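Local coordinates for peptidase M16 domain protein (Alicyclobacillus acidocaldarius subsp. acidocaldarius DSM 446, PDB 4XEA) that probably hydrolyses peptide bonds as a metal-dependent peptidase of the M16 (insulinase and pitrilysin) family, at residues Met275-Asp280 / Lys354-Arg359; Ile269-Ala274 / Ala305-Ser310; Trp12-Gly17 / Val210-Gln215. One frame throughout, in Å; residues are numbered along the deposited sequence.

Contact 1 (Met275-Asp280 / Lys354-Arg359)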
HETATM    1  N   MSE A 275       3.691  -4.132  22.641  1.00 40.64           N
HETATM    2  CA  MSE A 275       4.108  -5.182  21.715  1.00 40.51           C
HETATM    3  C   MSE A 275       4.680  -4.602  20.401  1.00 41.37           C
HETATM    4  O   MSE A 275       5.576  -5.194  19.784  1.00 42.76           O
HETATM    5  CB  MSE A 275       2.954  -6.140  21.424  1.00 39.14           C
HETATM    6  CG  MSE A 275       2.592  -7.050  22.575  1.00 39.41           C
HETATM    7 SE   MSE A 275       4.060  -8.116  23.183  0.76 46.08          SE
HETATM    8  CE  MSE A 275       4.256  -9.249  21.575  1.00 38.32           C
ATOM      9  N   THR A 276       4.157  -3.469  19.950  1.00 40.97           N
ATOM     10  CA  THR A 276       4.634  -2.901  18.685  1.00 42.46           C
ATOM     11  C   THR A 276       6.131  -2.599  18.872  1.00 44.59           C
ATOM     12  O   THR A 276       6.951  -2.949  17.999  1.00 44.43           O
ATOM     13  CB  THR A 276       3.817  -1.651  18.283  1.00 43.21           C
ATOM     14  OG1 THR A 276       2.446  -2.037  18.129  1.00 43.45           O
ATOM     15  CG2 THR A 276       4.288  -1.027  16.984  1.00 44.26           C
ATOM     16  N   ILE A 277       6.479  -1.997  20.020  1.00 44.03           N
ATOM     17  CA  ILE A 277       7.868  -1.644  20.307  1.00 46.28           C
ATOM     18  C   ILE A 277       8.717  -2.892  20.448  1.00 46.29           C
ATOM     19  O   ILE A 277       9.769  -2.994  19.820  1.00 45.99           O
ATOM     20  CB  ILE A 277       8.025  -0.774  21.575  1.00 47.53           C
ATOM     21  CG1 ILE A 277       7.315   0.560  21.397  1.00 49.55           C
ATOM     22  CG2 ILE A 277       9.514  -0.538  21.864  1.00 48.05           C
ATOM     23  CD1 ILE A 277       6.848   1.201  22.713  1.00 51.70           C
ATOM     24  N   LEU A 278       8.226  -3.851  21.238  1.00 45.01           N
ATOM     25  CA  LEU A 278       8.968  -5.090  21.506  1.00 45.61           C
ATOM     26  C   LEU A 278       9.263  -5.928  20.267  1.00 45.01           C
ATOM     27  O   LEU A 278      10.385  -6.394  20.084  1.00 45.26           O
ATOM     28  CB  LEU A 278       8.232  -5.925  22.558  1.00 44.54           C
ATOM     29  CG  LEU A 278       8.937  -7.121  23.177  1.00 48.02           C
ATOM     30  CD1 LEU A 278      10.298  -6.756  23.728  1.00 51.75           C
ATOM     31  CD2 LEU A 278       8.060  -7.752  24.265  1.00 50.02           C
ATOM     32  N   LEU A 279       8.254  -6.118  19.432  1.00 43.26           N
ATOM     33  CA  LEU A 279       8.407  -6.886  18.189  1.00 43.51           C
ATOM     34  C   LEU A 279       9.362  -6.214  17.200  1.00 44.98           C
ATOM     35  O   LEU A 279      10.115  -6.895  16.506  1.00 45.63           O
ATOM     36  CB  LEU A 279       7.046  -7.146  17.553  1.00 41.53           C
ATOM     37  CG  LEU A 279       6.153  -8.084  18.353  1.00 41.78           C
ATOM     38  CD1 LEU A 279       4.767  -8.258  17.651  1.00 39.72           C
ATOM     39  CD2 LEU A 279       6.814  -9.454  18.606  1.00 39.29           C
ATOM     40  N   ASP A 280       9.358  -4.885  17.159  1.00 44.97           N
ATOM     41  CA  ASP A 280      10.323  -4.169  16.334  1.00 47.31           C
ATOM     42  C   ASP A 280      11.747  -4.390  16.845  1.00 48.81           C
ATOM     43  O   ASP A 280      12.664  -4.629  16.034  1.00 47.91           O
ATOM     44  CB  ASP A 280      10.031  -2.664  16.238  1.00 47.86           C
ATOM     45  CG  ASP A 280      11.075  -1.932  15.426  1.00 52.97           C
ATOM     46  OD1 ASP A 280      11.200  -2.153  14.193  1.00 54.64           O
ATOM     47  OD2 ASP A 280      11.824  -1.162  16.033  1.00 56.69           O
ATOM     48  N   LYS A 354      11.838   4.846  19.594  1.00 60.45           N
ATOM     49  CA  LYS A 354      11.991   6.036  18.733  1.00 61.94           C
ATOM     50  C   LYS A 354      11.495   5.815  17.288  1.00 60.47           C
ATOM     51  O   LYS A 354      10.896   6.718  16.705  1.00 59.61           O
ATOM     52  CB  LYS A 354      13.443   6.488  18.687  1.00 65.17           C
ATOM     53  CG  LYS A 354      13.636   7.863  17.971  1.00 68.76           C
ATOM     54  CD  LYS A 354      14.936   7.967  17.253  1.00 72.77           C
ATOM     55  CE  LYS A 354      15.922   8.872  17.987  1.00 78.94           C
ATOM     56  NZ  LYS A 354      16.007   8.458  19.407  1.00 79.89           N
ATOM     57  N   LYS A 355      11.729   4.625  16.718  1.00 59.20           N
ATOM     58  CA  LYS A 355      11.152   4.283  15.407  1.00 57.98           C
ATOM     59  C   LYS A 355       9.637   4.306  15.464  1.00 55.44           C
ATOM     60  O   LYS A 355       8.993   4.880  14.594  1.00 54.51           O
ATOM     61  CB  LYS A 355      11.640   2.907  14.907  1.00 58.15           C
ATOM     62  CG  LYS A 355      11.148   2.516  13.481  1.00 58.97           C
ATOM     63  CD  LYS A 355      11.340   1.026  13.143  1.00 60.98           C
ATOM     64  CE  LYS A 355      12.779   0.620  12.908  1.00 63.39           C
ATOM     65  NZ  LYS A 355      12.885  -0.883  12.641  1.00 66.03           N
ATOM     66  N   ILE A 356       9.057   3.666  16.471  1.00 53.79           N
ATOM     67  CA  ILE A 356       7.603   3.548  16.547  1.00 51.77           C
ATOM     68  C   ILE A 356       6.933   4.908  16.906  1.00 52.64           C
ATOM     69  O   ILE A 356       5.854   5.203  16.433  1.00 52.01           O
ATOM     70  CB  ILE A 356       7.168   2.431  17.519  1.00 50.29           C
ATOM     71  CG1 ILE A 356       7.712   1.042  17.087  1.00 47.80           C
ATOM     72  CG2 ILE A 356       5.646   2.406  17.678  1.00 46.26           C
ATOM     73  CD1 ILE A 356       7.405   0.587  15.649  1.00 48.17           C
HETATM   74  N   MSE A 357       7.571   5.723  17.730  1.00 54.98           N
HETATM   75  CA  MSE A 357       7.086   7.092  17.985  1.00 56.17           C
HETATM   76  C   MSE A 357       7.017   7.873  16.673  1.00 56.29           C
HETATM   77  O   MSE A 357       6.022   8.511  16.400  1.00 55.54           O
HETATM   78  CB  MSE A 357       7.980   7.796  19.005  1.00 58.69           C
HETATM   79  CG  MSE A 357       7.677   9.270  19.215  1.00 63.23           C
HETATM   80 SE   MSE A 357       5.942   9.524  20.044  0.74 67.97          SE
HETATM   81  CE  MSE A 357       6.617   9.408  21.892  1.00 65.68           C
ATOM     82  N   GLY A 358       8.071   7.792  15.864  1.00 57.05           N
ATOM     83  CA  GLY A 358       8.116   8.444  14.553  1.00 58.60           C
ATOM     84  C   GLY A 358       7.043   7.922  13.604  1.00 56.88           C
ATOM     85  O   GLY A 358       6.344   8.706  12.952  1.00 56.61           O
ATOM     86  N   ARG A 359       6.909   6.600  13.546  0.50 55.58           N
ATOM     87  CA  ARG A 359       5.942   5.950  12.679  0.50 53.91           C
ATOM     88  C   ARG A 359       4.519   6.414  13.031  0.50 52.08           C
ATOM     89  O   ARG A 359       3.725   6.740  12.144  0.50 51.43           O
ATOM     90  CB  ARG A 359       6.108   4.428  12.797  0.50 53.49           C
ATOM     91  CG  ARG A 359       5.269   3.575  11.841  0.50 53.61           C
ATOM     92  CD  ARG A 359       5.375   2.057  12.170  0.50 55.73           C
ATOM     93  NE  ARG A 359       6.630   1.375  11.764  0.50 59.03           N
ATOM     94  CZ  ARG A 359       7.366   1.651  10.684  0.50 61.73           C
ATOM     95  NH1 ARG A 359       8.477   0.966  10.444  0.50 62.74           N
ATOM     96  NH2 ARG A 359       7.010   2.604   9.842  0.50 64.05           N
TER

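Contact 2 (Ile269-Ala274 / Ala305-Ser310)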
ATOM      1  N   ILE A 269      -4.817  -0.723  24.829  1.00 39.71           N
ATOM      2  CA  ILE A 269      -3.965   0.292  24.188  1.00 40.59           C
ATOM      3  C   ILE A 269      -2.528   0.124  24.668  1.00 41.49           C
ATOM      4  O   ILE A 269      -1.560   0.188  23.873  1.00 41.00           O
ATOM      5  CB  ILE A 269      -4.440   1.731  24.462  1.00 42.20           C
ATOM      6  CG1 ILE A 269      -5.749   2.090  23.704  1.00 39.83           C
ATOM      7  CG2 ILE A 269      -3.326   2.739  24.098  1.00 42.40           C
ATOM      8  CD1 ILE A 269      -6.547   3.346  24.267  1.00 41.99           C
ATOM      9  N   GLU A 270      -2.359  -0.045  25.974  1.00 42.32           N
ATOM     10  CA  GLU A 270      -1.009  -0.146  26.527  1.00 43.93           C
ATOM     11  C   GLU A 270      -0.309  -1.424  26.041  1.00 42.04           C
ATOM     12  O   GLU A 270       0.872  -1.420  25.692  1.00 42.11           O
ATOM     13  CB  GLU A 270      -1.060  -0.090  28.075  1.00 45.57           C
ATOM     14  CG  GLU A 270       0.296   0.087  28.768  1.00 48.73           C
ATOM     15  CD  GLU A 270       1.125  -1.207  28.861  1.00 50.78           C
ATOM     16  OE1 GLU A 270       0.539  -2.306  28.689  1.00 47.44           O
ATOM     17  OE2 GLU A 270       2.358  -1.108  29.109  1.00 50.82           O
ATOM     18  N   GLN A 271      -1.019  -2.529  26.081  1.00 40.78           N
ATOM     19  CA  GLN A 271      -0.413  -3.832  25.741  1.00 40.55           C
ATOM     20  C   GLN A 271      -0.092  -3.918  24.230  1.00 39.56           C
ATOM     21  O   GLN A 271       0.951  -4.431  23.839  1.00 39.30           O
ATOM     22  CB  GLN A 271      -1.364  -4.940  26.158  1.00 38.99           C
ATOM     23  CG  GLN A 271      -0.796  -6.341  26.089  1.00 40.34           C
ATOM     24  CD  GLN A 271      -1.706  -7.324  26.775  1.00 41.00           C
ATOM     25  OE1 GLN A 271      -1.897  -7.251  27.980  1.00 41.31           O
ATOM     26  NE2 GLN A 271      -2.262  -8.245  26.021  1.00 35.80           N
ATOM     27  N   ASP A 272      -0.999  -3.410  23.403  1.00 40.21           N
ATOM     28  CA  ASP A 272      -0.789  -3.333  21.939  1.00 41.38           C
ATOM     29  C   ASP A 272       0.429  -2.432  21.574  1.00 42.84           C
ATOM     30  O   ASP A 272       1.289  -2.794  20.740  1.00 42.10           O
ATOM     31  CB  ASP A 272      -2.080  -2.834  21.288  1.00 41.83           C
ATOM     32  CG  ASP A 272      -2.129  -3.038  19.768  1.00 47.95           C
ATOM     33  OD1 ASP A 272      -1.496  -3.965  19.221  1.00 46.88           O
ATOM     34  OD2 ASP A 272      -2.847  -2.243  19.114  1.00 55.21           O
ATOM     35  N   THR A 273       0.522  -1.280  22.229  1.00 41.99           N
ATOM     36  CA  THR A 273       1.616  -0.361  21.977  1.00 43.79           C
ATOM     37  C   THR A 273       2.941  -0.961  22.427  1.00 43.66           C
ATOM     38  O   THR A 273       3.922  -0.929  21.694  1.00 43.13           O
ATOM     39  CB  THR A 273       1.387   0.983  22.672  1.00 45.14           C
ATOM     40  OG1 THR A 273       0.158   1.519  22.192  1.00 45.73           O
ATOM     41  CG2 THR A 273       2.498   1.964  22.349  1.00 45.75           C
ATOM     42  N   ALA A 274       2.931  -1.555  23.608  1.00 42.73           N
ATOM     43  CA  ALA A 274       4.096  -2.212  24.134  1.00 44.04           C
ATOM     44  C   ALA A 274       4.595  -3.348  23.203  1.00 43.36           C
ATOM     45  O   ALA A 274       5.792  -3.498  23.005  1.00 44.51           O
ATOM     46  CB  ALA A 274       3.818  -2.752  25.530  1.00 44.67           C
ATOM     47  N   ALA A 305       6.651  -9.293  11.886  1.00 45.15           N
ATOM     48  CA  ALA A 305       6.174  -9.661  13.208  1.00 43.36           C
ATOM     49  C   ALA A 305       4.999  -8.725  13.481  1.00 43.67           C
ATOM     50  O   ALA A 305       5.127  -7.494  13.327  1.00 43.10           O
ATOM     51  CB  ALA A 305       7.233  -9.473  14.229  1.00 43.17           C
ATOM     52  N   ASN A 306       3.862  -9.310  13.846  1.00 41.38           N
ATOM     53  CA  ASN A 306       2.619  -8.577  14.048  1.00 41.29           C
ATOM     54  C   ASN A 306       1.917  -9.055  15.315  1.00 39.43           C
ATOM     55  O   ASN A 306       2.070 -10.211  15.736  1.00 38.32           O
ATOM     56  CB  ASN A 306       1.674  -8.779  12.853  1.00 42.13           C
ATOM     57  CG  ASN A 306       2.235  -8.156  11.535  1.00 48.06           C
ATOM     58  OD1 ASN A 306       2.687  -8.873  10.643  1.00 54.71           O
ATOM     59  ND2 ASN A 306       2.256  -6.833  11.459  1.00 50.99           N
ATOM     60  N   TYR A 307       1.100  -8.171  15.885  1.00 38.66           N
ATOM     61  CA  TYR A 307       0.363  -8.508  17.111  1.00 37.71           C
ATOM     62  C   TYR A 307      -1.085  -8.169  16.915  1.00 37.38           C
ATOM     63  O   TYR A 307      -1.404  -7.099  16.365  1.00 38.00           O
ATOM     64  CB  TYR A 307       0.905  -7.637  18.227  1.00 36.77           C
ATOM     65  CG  TYR A 307       0.314  -7.930  19.579  1.00 36.83           C
ATOM     66  CD1 TYR A 307       0.527  -9.138  20.197  1.00 35.39           C
ATOM     67  CD2 TYR A 307      -0.422  -6.955  20.282  1.00 37.67           C
ATOM     68  CE1 TYR A 307      -0.030  -9.424  21.444  1.00 34.90           C
ATOM     69  CE2 TYR A 307      -0.945  -7.222  21.557  1.00 38.01           C
ATOM     70  CZ  TYR A 307      -0.753  -8.436  22.129  1.00 35.45           C
ATOM     71  OH  TYR A 307      -1.276  -8.720  23.375  1.00 36.11           O
ATOM     72  N   GLN A 308      -1.969  -9.016  17.417  0.50 36.14           N
ATOM     73  CA  GLN A 308      -3.398  -8.780  17.298  0.50 35.92           C
ATOM     74  C   GLN A 308      -4.027  -8.930  18.677  0.50 35.24           C
ATOM     75  O   GLN A 308      -3.866  -9.964  19.288  0.50 33.95           O
ATOM     76  CB  GLN A 308      -3.998  -9.795  16.323  0.50 35.99           C
ATOM     77  CG  GLN A 308      -5.490  -9.609  16.088  0.50 37.36           C
ATOM     78  CD  GLN A 308      -5.797  -8.641  14.948  0.50 41.33           C
ATOM     79  OE1 GLN A 308      -5.277  -8.783  13.840  0.50 39.57           O
ATOM     80  NE2 GLN A 308      -6.652  -7.655  15.221  0.50 44.79           N
ATOM     81  N   LEU A 309      -4.757  -7.910  19.152  1.00 34.91           N
ATOM     82  CA  LEU A 309      -5.359  -7.933  20.489  1.00 34.89           C
ATOM     83  C   LEU A 309      -6.785  -7.401  20.407  1.00 35.02           C
ATOM     84  O   LEU A 309      -7.051  -6.350  19.777  1.00 34.58           O
ATOM     85  CB  LEU A 309      -4.541  -7.085  21.476  1.00 35.13           C
ATOM     86  CG  LEU A 309      -4.935  -7.138  22.973  1.00 34.61           C
ATOM     87  CD1 LEU A 309      -4.983  -8.558  23.542  1.00 32.49           C
ATOM     88  CD2 LEU A 309      -3.972  -6.229  23.722  1.00 33.89           C
ATOM     89  N   SER A 310      -7.677  -8.142  21.044  1.00 34.65           N
ATOM     90  CA  SER A 310      -9.105  -7.861  21.034  1.00 35.36           C
ATOM     91  C   SER A 310      -9.601  -8.093  22.479  1.00 34.33           C
ATOM     92  O   SER A 310      -8.820  -8.473  23.356  1.00 32.13           O
ATOM     93  CB  SER A 310      -9.747  -8.865  20.066  1.00 36.20           C
ATOM     94  OG  SER A 310     -11.074  -8.589  19.802  1.00 39.94           O
TER
HETATM   95  O   HOH W   1      -4.141  -5.404  17.795  1.00 52.25           O
HETATM   96  O   HOH W   2      -1.812  -4.292  16.697  1.00 62.01           O

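Contact 3 (Trp12-Gly17 / Val210-Gln215)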
ATOM      1  N   TRP A  12     -18.839  13.893  20.419  1.00 54.42           N
ATOM      2  CA  TRP A  12     -20.057  13.955  21.193  1.00 55.40           C
ATOM      3  C   TRP A  12     -20.916  12.719  20.920  1.00 54.13           C
ATOM      4  O   TRP A  12     -20.530  11.846  20.115  1.00 51.78           O
ATOM      5  CB  TRP A  12     -20.815  15.282  20.952  1.00 58.72           C
ATOM      6  CG  TRP A  12     -21.642  15.348  19.736  1.00 59.62           C
ATOM      7  CD1 TRP A  12     -23.011  15.327  19.677  1.00 64.81           C
ATOM      8  CD2 TRP A  12     -21.186  15.532  18.393  1.00 61.01           C
ATOM      9  NE1 TRP A  12     -23.435  15.478  18.376  1.00 65.70           N
ATOM     10  CE2 TRP A  12     -22.333  15.592  17.567  1.00 63.72           C
ATOM     11  CE3 TRP A  12     -19.918  15.655  17.799  1.00 58.21           C
ATOM     12  CZ2 TRP A  12     -22.245  15.757  16.180  1.00 64.33           C
ATOM     13  CZ3 TRP A  12     -19.840  15.819  16.432  1.00 58.16           C
ATOM     14  CH2 TRP A  12     -20.998  15.871  15.636  1.00 60.23           C
ATOM     15  N   ARG A  13     -22.007  12.590  21.665  1.00 54.42           N
ATOM     16  CA  ARG A  13     -22.902  11.433  21.579  1.00 54.60           C
ATOM     17  C   ARG A  13     -24.331  11.901  21.293  1.00 57.60           C
ATOM     18  O   ARG A  13     -24.839  12.774  21.991  1.00 58.29           O
ATOM     19  CB  ARG A  13     -22.863  10.606  22.877  1.00 54.24           C
ATOM     20  CG  ARG A  13     -23.674   9.307  22.798  1.00 53.98           C
ATOM     21  CD  ARG A  13     -23.743   8.518  24.126  1.00 53.85           C
ATOM     22  NE  ARG A  13     -22.414   8.325  24.743  1.00 51.00           N
ATOM     23  CZ  ARG A  13     -21.657   7.237  24.714  1.00 50.51           C
ATOM     24  NH1 ARG A  13     -22.016   6.156  24.041  1.00 47.96           N
ATOM     25  NH2 ARG A  13     -20.499   7.238  25.378  1.00 50.93           N
ATOM     26  N   LEU A  14     -24.966  11.321  20.271  1.00 57.76           N
ATOM     27  CA  LEU A  14     -26.318  11.742  19.881  1.00 60.85           C
ATOM     28  C   LEU A  14     -27.367  11.168  20.814  1.00 61.44           C
ATOM     29  O   LEU A  14     -27.094  10.255  21.594  1.00 58.49           O
ATOM     30  CB  LEU A  14     -26.640  11.316  18.437  1.00 61.41           C
ATOM     31  CG  LEU A  14     -25.600  11.673  17.340  1.00 62.05           C
ATOM     32  CD1 LEU A  14     -25.888  10.919  16.071  1.00 60.18           C
ATOM     33  CD2 LEU A  14     -25.575  13.138  17.073  1.00 66.71           C
ATOM     34  N   GLN A  15     -28.585  11.671  20.674  1.00 64.31           N
ATOM     35  CA  GLN A  15     -29.704  11.209  21.471  1.00 66.47           C
ATOM     36  C   GLN A  15     -29.855   9.692  21.326  1.00 63.92           C
ATOM     37  O   GLN A  15     -30.164   9.026  22.297  1.00 62.39           O
ATOM     38  CB  GLN A  15     -30.989  11.978  21.071  1.00 70.61           C
ATOM     39  CG  GLN A  15     -32.231  11.674  21.925  1.00 77.75           C
ATOM     40  CD  GLN A  15     -32.905  10.332  21.575  1.00 81.78           C
ATOM     41  OE1 GLN A  15     -32.748   9.802  20.462  1.00 83.46           O
ATOM     42  NE2 GLN A  15     -33.663   9.788  22.528  1.00 86.24           N
ATOM     43  N   ASN A  16     -29.575   9.130  20.140  1.00 61.70           N
ATOM     44  CA  ASN A  16     -29.807   7.688  19.909  1.00 59.84           C
ATOM     45  C   ASN A  16     -28.639   6.800  20.357  1.00 56.44           C
ATOM     46  O   ASN A  16     -28.639   5.588  20.155  1.00 54.99           O
ATOM     47  CB  ASN A  16     -30.182   7.433  18.438  1.00 60.13           C
ATOM     48  CG  ASN A  16     -29.047   7.764  17.472  1.00 59.91           C
ATOM     49  OD1 ASN A  16     -27.918   7.997  17.884  1.00 60.74           O
ATOM     50  ND2 ASN A  16     -29.346   7.763  16.183  1.00 58.12           N
ATOM     51  N   GLY A  17     -27.624   7.415  20.948  1.00 55.36           N
ATOM     52  CA  GLY A  17     -26.486   6.673  21.504  1.00 52.17           C
ATOM     53  C   GLY A  17     -25.259   6.630  20.606  1.00 49.45           C
ATOM     54  O   GLY A  17     -24.224   6.150  21.025  1.00 48.11           O
ATOM     55  N   VAL A 210     -25.818  18.097   9.731  1.00 69.65           N
ATOM     56  CA  VAL A 210     -26.349  17.061   8.824  1.00 69.80           C
ATOM     57  C   VAL A 210     -26.560  15.703   9.549  1.00 67.55           C
ATOM     58  O   VAL A 210     -27.570  14.998   9.335  1.00 67.32           O
ATOM     59  CB  VAL A 210     -25.386  16.838   7.635  1.00 69.58           C
ATOM     60  CG1 VAL A 210     -25.787  15.598   6.826  1.00 69.94           C
ATOM     61  CG2 VAL A 210     -25.297  18.075   6.763  1.00 70.65           C
ATOM     62  N   ILE A 211     -25.614  15.343  10.413  1.00 65.22           N
ATOM     63  CA  ILE A 211     -25.686  14.054  11.092  1.00 63.53           C
ATOM     64  C   ILE A 211     -26.882  14.101  12.060  1.00 64.59           C
ATOM     65  O   ILE A 211     -27.712  13.197  12.037  1.00 63.68           O
ATOM     66  CB  ILE A 211     -24.368  13.685  11.848  1.00 60.76           C
ATOM     67  CG1 ILE A 211     -23.194  13.515  10.895  1.00 59.38           C
ATOM     68  CG2 ILE A 211     -24.521  12.366  12.640  1.00 59.02           C
ATOM     69  CD1 ILE A 211     -21.827  13.625  11.564  1.00 57.28           C
ATOM     70  N   GLU A 212     -26.985  15.177  12.854  1.00 66.31           N
ATOM     71  CA  GLU A 212     -28.073  15.327  13.851  1.00 68.31           C
ATOM     72  C   GLU A 212     -29.426  15.304  13.155  1.00 70.28           C
ATOM     73  O   GLU A 212     -30.348  14.642  13.600  1.00 69.60           O
ATOM     74  CB  GLU A 212     -27.946  16.638  14.646  1.00 70.83           C
ATOM     75  CG  GLU A 212     -26.667  16.819  15.479  1.00 71.04           C
ATOM     76  CD  GLU A 212     -26.769  16.322  16.901  1.00 74.45           C
ATOM     77  OE1 GLU A 212     -25.854  16.645  17.689  1.00 76.55           O
ATOM     78  OE2 GLU A 212     -27.729  15.593  17.243  1.00 77.73           O
ATOM     79  N   GLU A 213     -29.525  16.013  12.037  1.00 72.47           N
ATOM     80  CA  GLU A 213     -30.783  16.070  11.284  1.00 75.78           C
ATOM     81  C   GLU A 213     -31.153  14.723  10.684  1.00 74.39           C
ATOM     82  O   GLU A 213     -32.304  14.314  10.739  1.00 75.23           O
ATOM     83  CB  GLU A 213     -30.735  17.160  10.205  1.00 78.87           C
ATOM     84  CG  GLU A 213     -30.900  18.541  10.776  1.00 83.50           C
ATOM     85  CD  GLU A 213     -32.287  18.747  11.386  1.00 89.07           C
ATOM     86  OE1 GLU A 213     -32.493  18.384  12.572  1.00 92.33           O
ATOM     87  OE2 GLU A 213     -33.174  19.248  10.673  1.00 95.04           O
ATOM     88  N   ASN A 214     -30.169  14.019  10.139  1.00 71.40           N
ATOM     89  CA  ASN A 214     -30.402  12.700   9.571  1.00 70.58           C
ATOM     90  C   ASN A 214     -30.910  11.714  10.621  1.00 68.93           C
ATOM     91  O   ASN A 214     -31.859  10.971  10.366  1.00 70.67           O
ATOM     92  CB  ASN A 214     -29.090  12.161   8.950  1.00 68.55           C
ATOM     93  CG  ASN A 214     -29.271  10.825   8.262  1.00 66.50           C
ATOM     94  OD1 ASN A 214     -29.418   9.788   8.915  1.00 65.69           O
ATOM     95  ND2 ASN A 214     -29.225  10.836   6.929  1.00 66.02           N
ATOM     96  N   GLN A 215     -30.251  11.686  11.785  1.00 66.75           N
ATOM     97  CA  GLN A 215     -30.627  10.808  12.897  1.00 64.80           C
ATOM     98  C   GLN A 215     -31.942  11.199  13.574  1.00 67.96           C
ATOM     99  O   GLN A 215     -32.730  10.320  13.931  1.00 67.57           O
ATOM    100  CB  GLN A 215     -29.508  10.778  13.943  1.00 62.15           C
ATOM    101  CG  GLN A 215     -28.159  10.229  13.368  1.00 57.97           C
ATOM    102  CD  GLN A 215     -28.297   8.809  12.873  1.00 55.05           C
ATOM    103  OE1 GLN A 215     -28.084   7.856  13.631  1.00 54.57           O
ATOM    104  NE2 GLN A 215     -28.686   8.648  11.619  1.00 54.56           N
TER

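Contact 1 (Met275-Asp280 / Lys354-Arg359)
The side chain of Thr276 meets Ile356 through its methyl: Thr276 CG2 lies against two branches of the isoleucine, 3.8 Å from Ile356 CD1 and equally far from Ile356 CG2. Because Thr276 CG2 stands anti to the backbone N, the hydroxyl is turned off the apolar seam, and OG1 hydrogen-bonds to Asp272 O one helical turn earlier. At Ile277 the two helices come nearest, its CA 6.4 Å from the CA of Ile356. Here the packing is looser, with Ile277 CG1 4.3 Å from Ile356 CB, and Phe349 and Ala352 of the partner helix add to the apolar bed. This is packing of helix 265-283 on helix 346-363 in the second half of an M16 chain; the segments 275-280 and 354-359 cross at 128°, their axes 9.7 Å apart. One turn on, Asp280 lays CB against Ile356 CD1, while its carboxylate goes on to take the ammonium group of Lys355. That salt bridge is short, 2.6 Å from Asp280 OD1 to Lys355 NZ, and uses the syn lone pair of OD1. Lys355 reaches it by a bend at chi3 (-72°), and its NZ is also hydrogen-bonded to Thr286 OG1, with Pro285 packed beside both charged side chains.

Contact 2 (Ile269-Ala274 / Ala305-Ser310)
Tyr307 reaches from its strand across to the helix and meets both Gln271 and Asp272 there. Strand 304-309 is an edge strand of a five-stranded sheet, and the 269-274 part of helix 265-283 runs almost antiparallel to it. Asn306 and Gln308 pair with strand 314-321, whereas Tyr307 O and Leu309 N look to waters. Tyr307 CG is anti to the backbone N (chi1 -176°), which sends the ring out toward the helix and delivers the hydroxyl to the amide of Gln271. Gln271 NE2 donates to Tyr307 OH at 2.9 Å in a fairly straight bond (161°), and the oxygen lies in the plane of the amide. The same hydroxyl is hydrogen-bonded to Glu259 OE2, so it is gripped twice. At the edge of the ring and in its plane, Asp272 OD1 sits 3.3 Å from Tyr307 CD2, an approach that suits the slightly positive ring hydrogens. A phenylalanine here would probably keep this edge contact but leave the Gln271 amide and Glu259 without their shared hydroxyl partner. The Tyr307 carbonyl is tied in through water: water 2 donates to Tyr307 O and, at 2.6 Å, to Asp272 OD1. Farther along, Leu309 lays CD2 against the Gln271 side chain, 3.5 Å from NE2, while its backbone N donates to water 1 at 2.9 Å; that water makes a weak bond to Asp272 OD1. With Asp272 OD2 bonded to Tyr377 OH, the carboxylate is likely to be stabilised as an anion that polarises the waters satisfying this strand edge.

Contact 3 (Trp12-Gly17 / Val210-Gln215)
Trp12 and Asn16 both hold CG between the backbone N and the carbonyl carbon, the crowded position (chi1 81° and 65°), and this turns the indole toward Glu212 and the amide toward Gln215 on the facing helix. The first segment is the bend of a beta-hairpin: strand 10-13 runs into a type I turn from Leu14 to Gly17 and returns as strand 19-24, at the margin of the six-stranded mixed sheet of an M16 domain. Helix 204-216 packs against it. At one end, Trp12 NE1 donates to Glu212 OE1 at 2.8 Å. OE1 sits at the indole edge, tilted somewhat from the ring plane, and is met from well above the carboxylate plane (47° out), so neither group presents itself squarely. Glu212 OE1 also has a weak hydrogen bond to a glycerol, probably from the crystallisation liquor. In the middle Leu14 divides its two methyls between Glu212 and the Ile211-Gln215 side. Its CD2 presses on the carboxylate, 3.3 Å from Glu212 OE2, while CD1 rests 3.6 Å from Gln215 CG and 4.0 Å from Ile211 CG2. Ile211 in turn leans on Val20 of the hairpin's second strand. At the turn, Asn16 ND2 donates to Gln215 OE1 at 2.8 Å, entering from above the carbonyl plane, and Asn16 OD1 is used within the hairpin by Leu18 N. A bend at chi2 turns the Gln215 amide across toward Asn16; its NE2 bonds to Gln117 OE1 and, within its own amide plane, donates to Asn214 OD1 at 3.0 Å.

Contacts 1 and 2 use neighbouring parts of one helix, 265-283: contact 1 joins it to helix 346-363, contact 2 to the edge strand 304-309. Their centres lie 11 Å apart and their residues touch, Met275 CG (a selenomethionine) reaching 3.6 Å from Tyr307 CZ and Leu279 CD1 4.0 Å from Tyr307 CB. Contact 3 lies at the edge of the six-stranded sheet, a different one from that of contact 2, its centre 37 Å from that of contact 1 and 32 Å from that of contact 2. None of the three supplies a ligand to the nickel held by His61, His65 and Glu136. The Gln215 side chain lies about 13 Å from the bound sodium.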